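Local coordinates for protein putative 2,5-diketo-D-gluconic acid reductase B (PDB 3UP8) that probably reduces small carbonyl compounds such as methylglyoxal with NADPH, as a TIM-barrel member of the aldo/keto reductase family, at residues Thr162-Glu167 with Leu292-Asp297; Asn179-Glu182 with Asp188-Lys191; Thr221-Arg226 with Ala232-Arg237; Trp238-Gln241 with Ile246-Ser249. One frame throughout, in Å; residues are numbered along the deposited sequence.

Interaction 1 (Thr162-Glu167 with Leu292-Asp297); sequences TTQMEE and LAPEWD
The carboxylate of D297 meets the first turn of helix 162-171 with both of its oxygens. OD2 accepts the backbone N-H of T162 through its syn lone pair, the N to OD2 distance being 2.9 Å and the N-H...O angle 157°. OD1 faces the hydroxyl of the same residue, T162 OG1 standing 2.4 Å from D297 OD1, a length too short to be taken literally. T162 turns its hydroxyl between the backbone N and the carbonyl carbon (chi1 57°), which brings OG1 round to the side where its own N-H points. T162 CG2 lies 3.5 Å from D297 OD2, with the two side chains set at a slant. D297 OD1 has a further donor in a water at 3.0 Å, which is also hydrogen-bonded to T163 OG1. Two residues farther on, Q164 lays its amide against the ring of P294, with OE1 3.3 Å from CB and NE2 also beside that carbon; this is packing, and N161, next to the helix, bonds both Q164 N and E295 O. With an alanine at D297, the T162 N-H would probably lose its carboxylate acceptor and the tail its hold on the helix. The chemistry is that of a negative group at the amino end of a helix, where the N-H groups of the first turn and the helix dipole would be expected to stabilise the carboxylate's charge.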
loop_
_atom_site.group_PDB
_atom_site.type_symbol
_atom_site.label_atom_id
_atom_site.label_comp_id
_atom_site.label_asym_id
_atom_site.label_seq_id
_atom_site.Cartn_x
_atom_site.Cartn_y
_atom_site.Cartn_z
ATOM N N THR A 162 -11.983 3.155 -11.310
ATOM C CA THR A 162 -11.283 3.395 -12.580
ATOM C C THR A 162 -11.589 4.776 -13.164
ATOM O O THR A 162 -10.716 5.429 -13.733
ATOM C CB THR A 162 -11.535 2.273 -13.654
ATOM O OG1 THR A 162 -12.931 2.155 -13.891
ATOM C CG2 THR A 162 -11.046 0.923 -13.156
ATOM N N THR A 163 -12.831 5.219 -12.995
ATOM C CA THR A 163 -13.252 6.520 -13.482
ATOM C C THR A 163 -12.430 7.612 -12.788
ATOM O O THR A 163 -11.950 8.543 -13.431
ATOM C CB THR A 163 -14.763 6.742 -13.234
ATOM O OG1 THR A 163 -15.487 5.683 -13.873
ATOM C CG2 THR A 163 -15.206 8.067 -13.837
ATOM N N GLN A 164 -12.239 7.458 -11.479
ATOM C CA GLN A 164 -11.502 8.445 -10.691
ATOM C C GLN A 164 -9.995 8.382 -10.929
ATOM O O GLN A 164 -9.295 9.396 -10.804
ATOM C CB GLN A 164 -11.841 8.280 -9.215
ATOM C CG GLN A 164 -13.332 8.500 -8.929
ATOM C CD GLN A 164 -13.766 7.949 -7.589
ATOM O OE1 GLN A 164 -13.188 6.990 -7.059
ATOM N NE2 GLN A 164 -14.794 8.554 -7.025
HETATM N N MSE A 165 -9.503 7.188 -11.251
HETATM C CA MSE A 165 -8.108 6.998 -11.592
HETATM C C MSE A 165 -7.814 7.785 -12.864
HETATM O O MSE A 165 -6.830 8.525 -12.931
HETATM C CB MSE A 165 -7.790 5.510 -11.806
HETATM C CG MSE A 165 -7.835 4.673 -10.513
HETATM SE SE MSE A 165 -7.865 2.748 -10.912
HETATM C CE MSE A 165 -6.101 2.608 -11.644
ATOM N N GLU A 166 -8.692 7.635 -13.860
ATOM C CA GLU A 166 -8.530 8.330 -15.135
ATOM C C GLU A 166 -8.591 9.831 -14.901
ATOM O O GLU A 166 -7.776 10.571 -15.452
ATOM C CB GLU A 166 -9.578 7.862 -16.158
ATOM C CG GLU A 166 -9.287 6.452 -16.705
ATOM C CD GLU A 166 -10.516 5.729 -17.283
ATOM O OE1 GLU A 166 -11.546 6.387 -17.596
ATOM O OE2 GLU A 166 -10.445 4.481 -17.423
ATOM N N GLU A 167 -9.536 10.265 -14.062
ATOM C CA GLU A 167 -9.683 11.685 -13.739
ATOM C C GLU A 167 -8.439 12.223 -13.024
ATOM O O GLU A 167 -7.925 13.268 -13.389
ATOM C CB GLU A 167 -10.955 11.965 -12.910
ATOM C CG GLU A 167 -11.063 13.425 -12.429
ATOM C CD GLU A 167 -12.300 13.724 -11.588
ATOM O OE1 GLU A 167 -12.678 12.904 -10.722
ATOM O OE2 GLU A 167 -12.884 14.811 -11.780
ATOM N N LEU A 292 -17.161 7.915 1.928
ATOM C CA LEU A 292 -15.741 7.941 1.562
ATOM C C LEU A 292 -15.479 7.028 0.373
ATOM O O LEU A 292 -14.682 7.347 -0.515
ATOM C CB LEU A 292 -14.874 7.465 2.735
ATOM C CG LEU A 292 -14.955 8.167 4.086
ATOM C CD1 LEU A 292 -13.862 7.671 5.003
ATOM C CD2 LEU A 292 -14.859 9.665 3.930
ATOM N N ALA A 293 -16.125 5.866 0.393
ATOM C CA ALA A 293 -15.977 4.882 -0.673
ATOM C C ALA A 293 -16.634 5.398 -1.943
ATOM O O ALA A 293 -17.644 6.100 -1.868
ATOM C CB ALA A 293 -16.606 3.560 -0.244
ATOM N N PRO A 294 -16.070 5.074 -3.109
ATOM C CA PRO A 294 -16.733 5.443 -4.352
ATOM C C PRO A 294 -17.723 4.354 -4.755
ATOM O O PRO A 294 -17.807 3.308 -4.093
ATOM C CB PRO A 294 -15.590 5.442 -5.343
ATOM C CG PRO A 294 -14.717 4.301 -4.871
ATOM C CD PRO A 294 -14.855 4.267 -3.362
ATOM N N GLU A 295 -18.448 4.605 -5.841
ATOM C CA GLU A 295 -19.211 3.564 -6.517
ATOM C C GLU A 295 -18.172 2.659 -7.165
ATOM O O GLU A 295 -17.635 2.977 -8.223
ATOM C CB GLU A 295 -20.169 4.188 -7.557
ATOM C CG GLU A 295 -21.111 3.205 -8.255
ATOM C CD GLU A 295 -22.133 2.564 -7.307
ATOM O OE1 GLU A 295 -22.209 2.960 -6.121
ATOM O OE2 GLU A 295 -22.868 1.654 -7.753
ATOM N N TRP A 296 -17.849 1.561 -6.489
ATOM C CA TRP A 296 -16.811 0.633 -6.952
ATOM C C TRP A 296 -17.129 0.089 -8.354
ATOM O O TRP A 296 -18.301 -0.003 -8.730
ATOM C CB TRP A 296 -16.682 -0.540 -5.985
ATOM C CG TRP A 296 -16.430 -0.175 -4.535
ATOM C CD1 TRP A 296 -17.308 -0.310 -3.501
ATOM C CD2 TRP A 296 -15.216 0.349 -3.964
ATOM N NE1 TRP A 296 -16.730 0.103 -2.324
ATOM C CE2 TRP A 296 -15.442 0.504 -2.575
ATOM C CE3 TRP A 296 -13.956 0.677 -4.485
ATOM C CZ2 TRP A 296 -14.461 0.987 -1.699
ATOM C CZ3 TRP A 296 -12.977 1.166 -3.610
ATOM C CH2 TRP A 296 -13.236 1.307 -2.238
ATOM N N ASP A 297 -16.097 -0.254 -9.127
ATOM C CA ASP A 297 -16.292 -0.877 -10.447
ATOM C C ASP A 297 -17.010 -2.217 -10.266
ATOM O O ASP A 297 -16.703 -2.959 -9.335
ATOM C CB ASP A 297 -14.951 -1.074 -11.173
ATOM C CG ASP A 297 -14.251 0.255 -11.481
ATOM O OD1 ASP A 297 -14.511 0.856 -12.546
ATOM O OD2 ASP A 297 -13.438 0.702 -10.644
HETATM O O HOH W 1 -15.596 3.619 -12.053
#

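Interaction 2 (Asn179-Glu182 with Asp188-Lys191)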
loop_
_atom_site.group_PDB
_atom_site.type_symbol
_atom_site.label_atom_id
_atom_site.label_comp_id
_atom_site.label_asym_id
_atom_site.label_seq_id
_atom_site.Cartn_x
_atom_site.Cartn_y
_atom_site.Cartn_z
ATOM N N ASN A 179 -2.411 3.477 -7.043
ATOM C CA ASN A 179 -3.711 3.483 -6.378
ATOM C C ASN A 179 -3.691 2.366 -5.324
ATOM O O ASN A 179 -3.571 1.174 -5.651
ATOM C CB ASN A 179 -4.854 3.280 -7.392
ATOM C CG ASN A 179 -6.243 3.406 -6.757
ATOM O OD1 ASN A 179 -6.402 3.965 -5.668
ATOM N ND2 ASN A 179 -7.247 2.873 -7.434
ATOM N N GLN A 180 -3.777 2.768 -4.063
ATOM C CA GLN A 180 -3.767 1.832 -2.973
ATOM C C GLN A 180 -5.198 1.413 -2.678
ATOM O O GLN A 180 -6.057 2.243 -2.360
ATOM C CB GLN A 180 -3.091 2.417 -1.722
ATOM C CG GLN A 180 -3.084 1.420 -0.564
ATOM C CD GLN A 180 -2.274 1.869 0.641
ATOM O OE1 GLN A 180 -1.163 2.409 0.510
ATOM N NE2 GLN A 180 -2.813 1.613 1.832
ATOM N N VAL A 181 -5.442 0.115 -2.826
ATOM C CA VAL A 181 -6.775 -0.462 -2.697
ATOM C C VAL A 181 -6.725 -1.798 -1.953
ATOM O O VAL A 181 -5.674 -2.439 -1.871
ATOM C CB VAL A 181 -7.421 -0.719 -4.078
ATOM C CG1 VAL A 181 -7.631 0.605 -4.851
ATOM C CG2 VAL A 181 -6.598 -1.721 -4.908
ATOM N N GLU A 182 -7.872 -2.188 -1.397
ATOM C CA GLU A 182 -8.052 -3.526 -0.821
ATOM C C GLU A 182 -7.863 -4.550 -1.930
ATOM O O GLU A 182 -8.481 -4.440 -2.974
ATOM C CB GLU A 182 -9.467 -3.657 -0.263
ATOM C CG GLU A 182 -9.741 -4.990 0.376
ATOM C CD GLU A 182 -11.125 -5.078 0.972
ATOM O OE1 GLU A 182 -11.733 -4.028 1.252
ATOM O OE2 GLU A 182 -11.597 -6.214 1.163
ATOM N N ASP A 188 -11.979 -9.439 -6.531
ATOM C CA ASP A 188 -11.505 -9.246 -7.906
ATOM C C ASP A 188 -11.119 -7.782 -8.163
ATOM O O ASP A 188 -11.883 -6.866 -7.836
ATOM C CB ASP A 188 -12.583 -9.664 -8.910
ATOM C CG ASP A 188 -12.157 -9.432 -10.356
ATOM O OD1 ASP A 188 -10.998 -9.737 -10.713
ATOM O OD2 ASP A 188 -12.983 -8.931 -11.140
ATOM N N GLN A 189 -9.940 -7.574 -8.741
ATOM C CA GLN A 189 -9.508 -6.220 -9.119
ATOM C C GLN A 189 -9.097 -6.122 -10.583
ATOM O O GLN A 189 -8.251 -5.298 -10.953
ATOM C CB GLN A 189 -8.389 -5.708 -8.185
ATOM C CG GLN A 189 -8.859 -5.424 -6.760
ATOM C CD GLN A 189 -9.676 -4.145 -6.618
ATOM O OE1 GLN A 189 -10.224 -3.612 -7.593
ATOM N NE2 GLN A 189 -9.755 -3.638 -5.392
ATOM N N THR A 190 -9.721 -6.958 -11.417
ATOM C CA THR A 190 -9.431 -6.986 -12.852
ATOM C C THR A 190 -9.495 -5.612 -13.517
ATOM O O THR A 190 -8.539 -5.199 -14.160
ATOM C CB THR A 190 -10.364 -7.989 -13.587
ATOM O OG1 THR A 190 -10.033 -9.311 -13.161
ATOM C CG2 THR A 190 -10.222 -7.882 -15.106
ATOM N N LYS A 191 -10.609 -4.910 -13.370
ATOM C CA LYS A 191 -10.784 -3.609 -14.031
ATOM C C LYS A 191 -9.780 -2.571 -13.500
ATOM O O LYS A 191 -9.134 -1.876 -14.274
ATOM C CB LYS A 191 -12.215 -3.076 -13.874
ATOM C CG LYS A 191 -13.289 -3.807 -14.684
ATOM C CD LYS A 191 -14.625 -3.030 -14.583
ATOM C CE LYS A 191 -15.824 -3.882 -15.028
ATOM N NZ LYS A 191 -17.128 -3.159 -14.853
#
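A single hydrogen bond from Q189 to the main chain carries the polar part of this contact. Q189 NE2 donates to E182 O over 2.8 Å with an N-H...O angle of 162°, approaching nearly in line with the carbonyl and within 4° of the amide plane, so the amide's rotation is well defined. The chain bends at chi2 (-75°), which turns the amide back toward the strand end. Van der Waals packing accompanies the bond: V181 CG2 rests 3.7 Å from the same NE2, the two side chains crossing obliquely. Within 188-191, the hydroxyl of T190 donates to D188 OD1 at 2.7 Å, using that oxygen's syn lone pair, while T190 N reaches D188 OD1 only weakly. A leucine in place of Q189 would probably leave the buried carbonyl of E182 without this donor and let the turn shift against the strand. The carboxylate of E182 looks to other partners, the backbone N-H groups of I286 and V287 and the side chain of H184. The Q189 to E182 bond ties the end of strand 176-182 to the start of helix 190-199 within a beta-alpha-beta unit, and strand 202-206, where L203 touches V181, completes that unit in the barrel wall.

Interaction 3 (Thr221-Arg226 with Ala232-Arg237)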
loop_
_atom_site.group_PDB
_atom_site.type_symbol
_atom_site.label_atom_id
_atom_site.label_comp_id
_atom_site.label_asym_id
_atom_site.label_seq_id
_atom_site.Cartn_x
_atom_site.Cartn_y
_atom_site.Cartn_z
ATOM N N THR A 221 -3.952 -23.306 1.901
ATOM C CA THR A 221 -3.149 -24.190 2.741
ATOM C C THR A 221 -2.560 -25.324 1.897
ATOM O O THR A 221 -1.431 -25.753 2.136
ATOM C CB THR A 221 -3.969 -24.757 3.921
ATOM O OG1 THR A 221 -4.512 -23.675 4.685
ATOM C CG2 THR A 221 -3.102 -25.613 4.828
ATOM N N GLU A 222 -3.322 -25.785 0.904
ATOM C CA GLU A 222 -2.876 -26.856 0.016
ATOM C C GLU A 222 -1.705 -26.393 -0.845
ATOM O O GLU A 222 -0.687 -27.085 -0.965
ATOM C CB GLU A 222 -4.016 -27.362 -0.877
ATOM C CG GLU A 222 -3.642 -28.643 -1.641
ATOM C CD GLU A 222 -4.533 -28.939 -2.837
ATOM O OE1 GLU A 222 -5.725 -28.541 -2.844
ATOM O OE2 GLU A 222 -4.039 -29.601 -3.774
ATOM N N ILE A 223 -1.854 -25.217 -1.446
ATOM C CA ILE A 223 -0.800 -24.675 -2.290
ATOM C C ILE A 223 0.437 -24.384 -1.452
ATOM O O ILE A 223 1.550 -24.708 -1.860
ATOM C CB ILE A 223 -1.279 -23.460 -3.087
ATOM C CG1 ILE A 223 -2.376 -23.896 -4.063
ATOM C CG2 ILE A 223 -0.122 -22.826 -3.848
ATOM C CD1 ILE A 223 -3.113 -22.756 -4.760
ATOM N N GLY A 224 0.228 -23.818 -0.269
ATOM C CA GLY A 224 1.306 -23.535 0.675
ATOM C C GLY A 224 2.112 -24.762 1.044
ATOM O O GLY A 224 3.343 -24.713 1.105
ATOM N N GLY A 225 1.406 -25.865 1.284
ATOM C CA GLY A 225 2.033 -27.146 1.584
ATOM C C GLY A 225 2.999 -27.614 0.515
ATOM O O GLY A 225 4.104 -28.058 0.836
ATOM N N ARG A 226 2.588 -27.522 -0.750
ATOM C CA ARG A 226 3.455 -27.854 -1.884
ATOM C C ARG A 226 4.814 -27.134 -1.872
ATOM O O ARG A 226 5.795 -27.663 -2.402
ATOM C CB ARG A 226 2.765 -27.546 -3.214
ATOM C CG ARG A 226 1.379 -28.118 -3.373
ATOM C CD ARG A 226 0.859 -27.806 -4.760
ATOM N NE ARG A 226 -0.550 -28.158 -4.932
ATOM C CZ ARG A 226 -1.319 -27.711 -5.924
ATOM N NH1 ARG A 226 -0.828 -26.888 -6.836
ATOM N NH2 ARG A 226 -2.586 -28.089 -6.009
ATOM N N ALA A 232 -0.778 -17.855 4.276
ATOM C CA ALA A 232 -0.530 -16.419 4.296
ATOM C C ALA A 232 0.527 -16.022 3.272
ATOM O O ALA A 232 0.338 -15.059 2.518
ATOM C CB ALA A 232 -0.117 -15.986 5.679
ATOM N N GLN A 233 1.626 -16.773 3.239
ATOM C CA GLN A 233 2.706 -16.528 2.280
ATOM C C GLN A 233 2.237 -16.779 0.864
ATOM O O GLN A 233 2.655 -16.091 -0.063
ATOM C CB GLN A 233 3.937 -17.395 2.589
ATOM C CG GLN A 233 4.662 -17.004 3.869
ATOM C CD GLN A 233 5.662 -18.068 4.332
ATOM O OE1 GLN A 233 5.371 -19.266 4.296
ATOM N NE2 GLN A 233 6.840 -17.626 4.774
ATOM N N VAL A 234 1.355 -17.760 0.688
ATOM C CA VAL A 234 0.763 -18.009 -0.625
ATOM C C VAL A 234 -0.042 -16.799 -1.133
ATOM O O VAL A 234 0.052 -16.427 -2.305
ATOM C CB VAL A 234 -0.110 -19.283 -0.615
ATOM C CG1 VAL A 234 -0.864 -19.441 -1.924
ATOM C CG2 VAL A 234 0.773 -20.509 -0.362
ATOM N N ALA A 235 -0.826 -16.189 -0.250
ATOM C CA ALA A 235 -1.642 -15.036 -0.648
ATOM C C ALA A 235 -0.753 -13.832 -0.972
ATOM O O ALA A 235 -0.959 -13.162 -1.979
ATOM C CB ALA A 235 -2.656 -14.695 0.431
ATOM N N LEU A 236 0.225 -13.570 -0.111
ATOM C CA LEU A 236 1.229 -12.522 -0.339
ATOM C C LEU A 236 2.000 -12.740 -1.632
ATOM O O LEU A 236 2.225 -11.807 -2.395
ATOM C CB LEU A 236 2.215 -12.457 0.823
ATOM C CG LEU A 236 1.709 -11.939 2.170
ATOM C CD1 LEU A 236 2.716 -12.263 3.272
ATOM C CD2 LEU A 236 1.404 -10.446 2.144
ATOM N N ARG A 237 2.408 -13.980 -1.879
ATOM C CA ARG A 237 3.110 -14.299 -3.110
ATOM C C ARG A 237 2.222 -14.095 -4.330
ATOM O O ARG A 237 2.681 -13.579 -5.338
ATOM C CB ARG A 237 3.694 -15.723 -3.069
ATOM C CG ARG A 237 4.441 -16.142 -4.332
ATOM C CD ARG A 237 5.778 -15.394 -4.483
ATOM N NE ARG A 237 6.167 -15.241 -5.884
ATOM C CZ ARG A 237 7.302 -14.672 -6.295
ATOM N NH1 ARG A 237 8.187 -14.214 -5.411
ATOM N NH2 ARG A 237 7.563 -14.578 -7.597
#
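V234 reaches from helix 231-240 to helix 218-227 with both of its methyl groups, meeting I223 and G224. Its CB points toward the other helix, and from there the side chain forks. CG1, placed opposite the backbone N by a chi1 of 173°, goes to the I223 side and lies 4.0 Å from I223 CG2, the two side chains crossing at about a right angle. CG2, beside the backbone N, comes down on the backbone of G224, 3.2 Å from its CA and 3.4 Å from its N. That approach is close because G224 has no side chain: a CB there would point toward V234 and crowd CG2. The helices accordingly come within 5.7 Å of one another, measured between the CA atoms of G224 and V234. On the far face of helix 218-227, R226 NH2 and E222 OE2 form a salt bridge of 3.1 Å, and R226 has a second acid in E272. I223 packs also on V276 of helix 270-277 and on L268. With no hydrogen bond crossing between them, these are two consecutive helices joined by a short turn, packed valine against glycine, on the outside of this TIM barrel and far from the predicted active site.

Interaction 4 (Trp238-Gln241 with Ile246-Ser249); sequences WLVQ and IVLS
The chi1 of V247 (61°) sets one methyl, CG1, between the backbone N and the carbonyl carbon and the other, CG2, opposite the backbone N, and this fork lets a single valine meet two residues of helix 231-240. L239 carries its CG beside its own backbone N (chi1 -65°) and continues extended at chi2 165°, which takes CD1 to V247 CG2 at 3.6 Å. V240 offers CG2 to the other methyl, at 3.7 Å from V247 CG1. In each pair the side chains cross at about a right angle and meet methyl to methyl. Nothing polar crosses this contact; it is a small hydrophobic patch built from three buried aliphatic side chains, with V247 facing the helix and I246, the residue before it, turning its CB away from it. The CA atoms of V240 and I246 come within 6.0 Å, in keeping with the short connection between the helix and the strand that follows it. Strand 245-249 is the last of the eight in the barrel, and V247 bonds through its backbone to A36 and G38, while I246 and L248 bond to strand 202-206. L239 also touches S205 of the neighbouring strand 202-206, V240 touches A36, and W238 packs on M273 and V276 of helix 270-277.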
loop_
_atom_site.group_PDB
_atom_site.type_symbol
_atom_site.label_atom_id
_atom_site.label_comp_id
_atom_site.label_asym_id
_atom_site.label_seq_id
_atom_site.Cartn_x
_atom_site.Cartn_y
_atom_site.Cartn_z
ATOM N N TRP A 238 0.947 -14.478 -4.235
ATOM C CA TRP A 238 0.027 -14.345 -5.361
ATOM C C TRP A 238 -0.108 -12.874 -5.774
ATOM O O TRP A 238 -0.229 -12.551 -6.967
ATOM C CB TRP A 238 -1.349 -14.915 -4.998
ATOM C CG TRP A 238 -2.408 -14.641 -6.029
ATOM C CD1 TRP A 238 -2.541 -15.254 -7.248
ATOM C CD2 TRP A 238 -3.501 -13.709 -5.928
ATOM N NE1 TRP A 238 -3.631 -14.742 -7.922
ATOM C CE2 TRP A 238 -4.242 -13.802 -7.129
ATOM C CE3 TRP A 238 -3.922 -12.804 -4.940
ATOM C CZ2 TRP A 238 -5.395 -13.027 -7.371
ATOM C CZ3 TRP A 238 -5.074 -12.021 -5.185
ATOM C CH2 TRP A 238 -5.789 -12.144 -6.390
ATOM N N LEU A 239 -0.096 -11.990 -4.777
ATOM C CA LEU A 239 -0.113 -10.545 -5.036
ATOM C C LEU A 239 1.190 -10.063 -5.676
ATOM O O LEU A 239 1.193 -9.465 -6.749
ATOM C CB LEU A 239 -0.389 -9.791 -3.724
ATOM C CG LEU A 239 -1.784 -10.066 -3.136
ATOM C CD1 LEU A 239 -1.865 -9.610 -1.687
ATOM C CD2 LEU A 239 -2.853 -9.378 -3.967
ATOM N N VAL A 240 2.301 -10.378 -5.018
ATOM C CA VAL A 240 3.600 -9.823 -5.353
ATOM C C VAL A 240 4.116 -10.381 -6.685
ATOM O O VAL A 240 4.917 -9.740 -7.372
ATOM C CB VAL A 240 4.554 -10.016 -4.144
ATOM C CG1 VAL A 240 5.567 -11.153 -4.358
ATOM C CG2 VAL A 240 5.198 -8.713 -3.765
ATOM N N GLN A 241 3.610 -11.556 -7.063
ATOM C CA GLN A 241 3.937 -12.180 -8.349
ATOM C C GLN A 241 3.183 -11.542 -9.520
ATOM O O GLN A 241 3.566 -11.714 -10.676
ATOM C CB GLN A 241 3.653 -13.695 -8.293
ATOM C CG GLN A 241 4.195 -14.501 -9.479
ATOM C CD GLN A 241 4.258 -15.995 -9.179
ATOM O OE1 GLN A 241 4.737 -16.417 -8.118
ATOM N NE2 GLN A 241 3.785 -16.796 -10.112
ATOM N N ILE A 246 1.977 -4.139 -5.545
ATOM C CA ILE A 246 2.746 -3.975 -4.332
ATOM C C ILE A 246 1.834 -4.482 -3.225
ATOM O O ILE A 246 0.610 -4.349 -3.323
ATOM C CB ILE A 246 3.067 -2.479 -4.118
ATOM C CG1 ILE A 246 3.910 -1.963 -5.289
ATOM C CG2 ILE A 246 3.745 -2.226 -2.774
ATOM C CD1 ILE A 246 3.514 -0.566 -5.774
ATOM N N VAL A 247 2.419 -5.062 -2.177
ATOM C CA VAL A 247 1.622 -5.562 -1.064
ATOM C C VAL A 247 2.100 -4.981 0.282
ATOM O O VAL A 247 3.294 -4.888 0.541
ATOM C CB VAL A 247 1.562 -7.139 -1.073
ATOM C CG1 VAL A 247 2.960 -7.748 -0.922
ATOM C CG2 VAL A 247 0.623 -7.657 0.001
ATOM N N LEU A 248 1.147 -4.564 1.108
ATOM C CA LEU A 248 1.405 -4.121 2.481
ATOM C C LEU A 248 1.049 -5.242 3.452
ATOM O O LEU A 248 0.004 -5.863 3.323
ATOM C CB LEU A 248 0.567 -2.877 2.808
ATOM C CG LEU A 248 0.872 -1.635 1.953
ATOM C CD1 LEU A 248 -0.049 -0.487 2.349
ATOM C CD2 LEU A 248 2.336 -1.231 2.079
ATOM N N SER A 249 1.917 -5.517 4.409
ATOM C CA SER A 249 1.583 -6.519 5.408
ATOM C C SER A 249 1.469 -5.891 6.783
ATOM O O SER A 249 2.152 -4.909 7.087
ATOM C CB SER A 249 2.587 -7.667 5.416
ATOM O OG SER A 249 3.918 -7.182 5.463
#

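In the fold
Along the chain, interaction 1 joins the two ends of the longest span, and interactions 2, 3 and 4 follow one another between its segments. Interactions 1 and 2 have centres about 10 Å apart and touch through M165 and N179; helix 162-171 and strand 176-182 are consecutive. Interactions 3 and 4, about 13 Å apart, share helix 231-240 and touch where L236 meets V247. Interactions 2 and 4 reach the same eight-stranded sheet, centres about 12 Å apart, and touch between Q180 and L248. Interactions 1 and 3 are farthest apart, at about 31 Å. Interactions 2 and 4 join barrel strands to adjacent helices; interaction 1 fastens the C-terminal tail to helix 162-171.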